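Local coordinates for protein putative transcriptional regulator (Streptomyces coelicolor A3, PDB 2PQQ) that probably regulates transcription as a cAMP-responsive DNA-binding protein, this part being its N-terminal domain, which probably binds the nucleotide, at residues L59-P64 with N69-V74. Residues are numbered along the deposited sequence; the frame is centred on the assembly and turned at random.
Sequences LHRTSP and NMLAVV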
ATOM      1  N   LEU A  59      -5.109  21.301   4.617  1.00 32.90           N
ATOM      2  CA  LEU A  59      -5.300  20.767   3.274  1.00 34.23           C
ATOM      3  C   LEU A  59      -6.691  20.126   3.178  1.00 34.26           C
ATOM      4  O   LEU A  59      -7.103  19.426   4.104  1.00 33.50           O
ATOM      5  CB  LEU A  59      -4.194  19.764   2.919  1.00 33.91           C
ATOM      6  CG  LEU A  59      -2.764  20.292   2.723  1.00 35.54           C
ATOM      7  CD1 LEU A  59      -1.793  19.144   2.607  1.00 33.57           C
ATOM      8  CD2 LEU A  59      -2.685  21.158   1.485  1.00 36.20           C
ATOM      9  N   HIS A  60      -7.430  20.425   2.101  1.00 34.98           N
ATOM     10  CA  HIS A  60      -8.794  19.878   1.904  1.00 35.97           C
ATOM     11  C   HIS A  60      -9.157  19.628   0.424  1.00 37.28           C
ATOM     12  O   HIS A  60      -8.585  20.235  -0.488  1.00 36.83           O
ATOM     13  CB  HIS A  60      -9.865  20.737   2.600  1.00 35.08           C
ATOM     14  CG  HIS A  60      -9.780  22.194   2.274  1.00 36.10           C
ATOM     15  ND1 HIS A  60     -10.533  22.782   1.280  1.00 34.94           N
ATOM     16  CD2 HIS A  60      -9.001  23.177   2.787  1.00 36.59           C
ATOM     17  CE1 HIS A  60     -10.237  24.066   1.207  1.00 35.27           C
ATOM     18  NE2 HIS A  60      -9.300  24.329   2.100  1.00 36.62           N
ATOM     19  N   ARG A  61     -10.141  18.749   0.215  1.00 38.88           N
ATOM     20  CA  ARG A  61     -10.509  18.237  -1.104  1.00 41.04           C
ATOM     21  C   ARG A  61     -12.040  18.237  -1.238  1.00 41.63           C
ATOM     22  O   ARG A  61     -12.758  17.999  -0.258  1.00 41.54           O
ATOM     23  CB  ARG A  61      -9.924  16.829  -1.268  1.00 41.18           C
ATOM     24  CG  ARG A  61     -10.107  16.171  -2.634  1.00 42.83           C
ATOM     25  CD  ARG A  61      -9.254  14.896  -2.748  1.00 42.32           C
ATOM     26  NE  ARG A  61      -7.825  15.172  -2.584  1.00 43.91           N
ATOM     27  CZ  ARG A  61      -6.937  14.323  -2.065  1.00 43.31           C
ATOM     28  NH1 ARG A  61      -7.318  13.125  -1.644  1.00 44.75           N
ATOM     29  NH2 ARG A  61      -5.665  14.684  -1.951  1.00 43.91           N
ATOM     30  N   THR A  62     -12.538  18.528  -2.440  1.00 42.38           N
ATOM     31  CA  THR A  62     -13.967  18.700  -2.644  1.00 43.39           C
ATOM     32  C   THR A  62     -14.674  17.353  -2.727  1.00 44.12           C
ATOM     33  O   THR A  62     -14.342  16.521  -3.573  1.00 43.98           O
ATOM     34  CB  THR A  62     -14.275  19.537  -3.900  1.00 43.74           C
ATOM     35  OG1 THR A  62     -13.489  20.734  -3.881  1.00 43.07           O
ATOM     36  CG2 THR A  62     -15.773  19.902  -3.964  1.00 42.99           C
ATOM     37  N   SER A  63     -15.655  17.159  -1.844  1.00 45.01           N
ATOM     38  CA  SER A  63     -16.427  15.918  -1.760  1.00 45.92           C
ATOM     39  C   SER A  63     -17.334  15.716  -2.973  1.00 46.32           C
ATOM     40  O   SER A  63     -17.767  16.699  -3.586  1.00 46.47           O
ATOM     41  CB  SER A  63     -17.276  15.915  -0.482  1.00 45.77           C
ATOM     42  OG  SER A  63     -16.447  15.849   0.664  1.00 47.93           O
ATOM     43  N   PRO A  64     -17.624  14.440  -3.326  1.00 46.79           N
ATOM     44  CA  PRO A  64     -18.675  14.088  -4.294  1.00 46.96           C
ATOM     45  C   PRO A  64     -20.008  14.796  -4.050  1.00 47.32           C
ATOM     46  O   PRO A  64     -20.891  14.758  -4.908  1.00 47.42           O
ATOM     47  CB  PRO A  64     -18.833  12.580  -4.091  1.00 46.75           C
ATOM     48  CG  PRO A  64     -17.460  12.132  -3.715  1.00 47.13           C
ATOM     49  CD  PRO A  64     -16.908  13.236  -2.850  1.00 46.71           C
ATOM     50  N   ASN A  69     -13.684  18.263   2.313  1.00 46.17           N
ATOM     51  CA  ASN A  69     -13.256  17.321   3.342  1.00 46.23           C
ATOM     52  C   ASN A  69     -11.846  17.652   3.807  1.00 46.35           C
ATOM     53  O   ASN A  69     -10.955  17.837   2.987  1.00 45.19           O
ATOM     54  CB  ASN A  69     -13.294  15.882   2.821  1.00 46.43           C
ATOM     55  CG  ASN A  69     -13.128  14.846   3.930  1.00 46.78           C
ATOM     56  OD1 ASN A  69     -13.906  14.804   4.887  1.00 47.49           O
ATOM     57  ND2 ASN A  69     -12.129  13.986   3.787  1.00 47.08           N
HETATM   58  N   MSE A  70     -11.666  17.708   5.124  1.00 46.53           N
HETATM   59  CA  MSE A  70     -10.363  17.902   5.749  1.00 47.44           C
HETATM   60  C   MSE A  70      -9.417  16.742   5.419  1.00 46.80           C
HETATM   61  O   MSE A  70      -9.776  15.576   5.536  1.00 46.60           O
HETATM   62  CB  MSE A  70     -10.542  18.064   7.269  1.00 48.53           C
HETATM   63  CG  MSE A  70      -9.314  18.564   8.041  1.00 51.15           C
HETATM   64 SE   MSE A  70      -7.989  17.154   8.191  0.85 59.55          SE
HETATM   65  CE  MSE A  70      -7.030  17.673   9.785  1.00 53.97           C
ATOM     66  N   LEU A  71      -8.196  17.079   5.018  1.00 46.17           N
ATOM     67  CA  LEU A  71      -7.206  16.085   4.614  1.00 45.60           C
ATOM     68  C   LEU A  71      -5.995  16.028   5.555  1.00 44.89           C
ATOM     69  O   LEU A  71      -5.505  14.945   5.884  1.00 44.88           O
ATOM     70  CB  LEU A  71      -6.759  16.399   3.192  1.00 46.03           C
ATOM     71  CG  LEU A  71      -6.363  15.262   2.270  1.00 47.33           C
ATOM     72  CD1 LEU A  71      -7.026  15.533   0.943  1.00 48.88           C
ATOM     73  CD2 LEU A  71      -4.849  15.183   2.137  1.00 49.15           C
ATOM     74  N   ALA A  72      -5.515  17.200   5.973  1.00 43.91           N
ATOM     75  CA  ALA A  72      -4.388  17.328   6.903  1.00 42.69           C
ATOM     76  C   ALA A  72      -4.328  18.742   7.468  1.00 42.02           C
ATOM     77  O   ALA A  72      -4.903  19.670   6.894  1.00 41.93           O
ATOM     78  CB  ALA A  72      -3.066  16.980   6.199  1.00 42.39           C
ATOM     79  N   VAL A  73      -3.647  18.903   8.597  1.00 41.43           N
ATOM     80  CA  VAL A  73      -3.263  20.233   9.088  1.00 41.15           C
ATOM     81  C   VAL A  73      -1.742  20.252   9.208  1.00 40.91           C
ATOM     82  O   VAL A  73      -1.153  19.480   9.972  1.00 41.19           O
ATOM     83  CB  VAL A  73      -3.929  20.619  10.438  1.00 41.42           C
ATOM     84  CG1 VAL A  73      -3.349  21.933  10.968  1.00 41.25           C
ATOM     85  CG2 VAL A  73      -5.437  20.749  10.283  1.00 41.65           C
ATOM     86  N   VAL A  74      -1.109  21.132   8.445  1.00 39.87           N
ATOM     87  CA  VAL A  74       0.339  21.125   8.318  1.00 39.51           C
ATOM     88  C   VAL A  74       0.931  22.305   9.065  1.00 39.65           C
ATOM     89  O   VAL A  74       0.552  23.450   8.821  1.00 40.24           O
ATOM     90  CB  VAL A  74       0.773  21.157   6.826  1.00 39.05           C
ATOM     91  CG1 VAL A  74       2.301  21.149   6.698  1.00 38.92           C
ATOM     92  CG2 VAL A  74       0.150  20.006   6.045  1.00 38.46           C
TER
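Arg61 and Leu71 make the main side-chain contact between residues 59-64 and 69-74: the Leu71 methyl CD1 sits over the centre of one guanidinium face, with CD1 to Arg61 CZ at 3.2 Å. With CG anti to the backbone N (chi1 -175°) and a bend at chi3, the Arg61 chain brings its planar end across that methyl, while its NE bonds to the carbonyl of Thr92. Swapping in an alanine at Arg61 would probably uncover Leu71 CD1 and leave the Thr92 carbonyl without this donor. Leu71 belongs to a classic beta bulge, in which it and Ala72 both face Leu59. The evidence is in the backbone: Leu59 O takes a bond from Leu71 N at 2.7 Å and a weak one from Ala72 N at 3.3 Å, and Leu59 N returns one to Ala72 O at 2.8 Å. Leu59 also reaches past the bulge, its CD1 meeting Val74 CG2 at 4.0 Å with the side chains crossing at a slant, and both residues also touch Ile80. Toward the turn, Arg61 and Asn69 form a hydrogen-bonded pair, with Asn69 N to Arg61 O at 2.7 Å and Arg61 N to Asn69 O at 3.0 Å. Between these pairs, His60 faces Met70, a selenomethionine, as a non-hydrogen-bonded pair; His60 CB lies 3.1 Å from Asn69 O, while the His60 imidazole hydrogen-bonds to Glu68 and Thr96. The 161° between strand directions is close to antiparallel; with the short link and the bulge, this is a bulged beta hairpin, formed by strands 57-62 and 68-74 within the cupin-like beta roll of a cyclic nucleotide-binding domain.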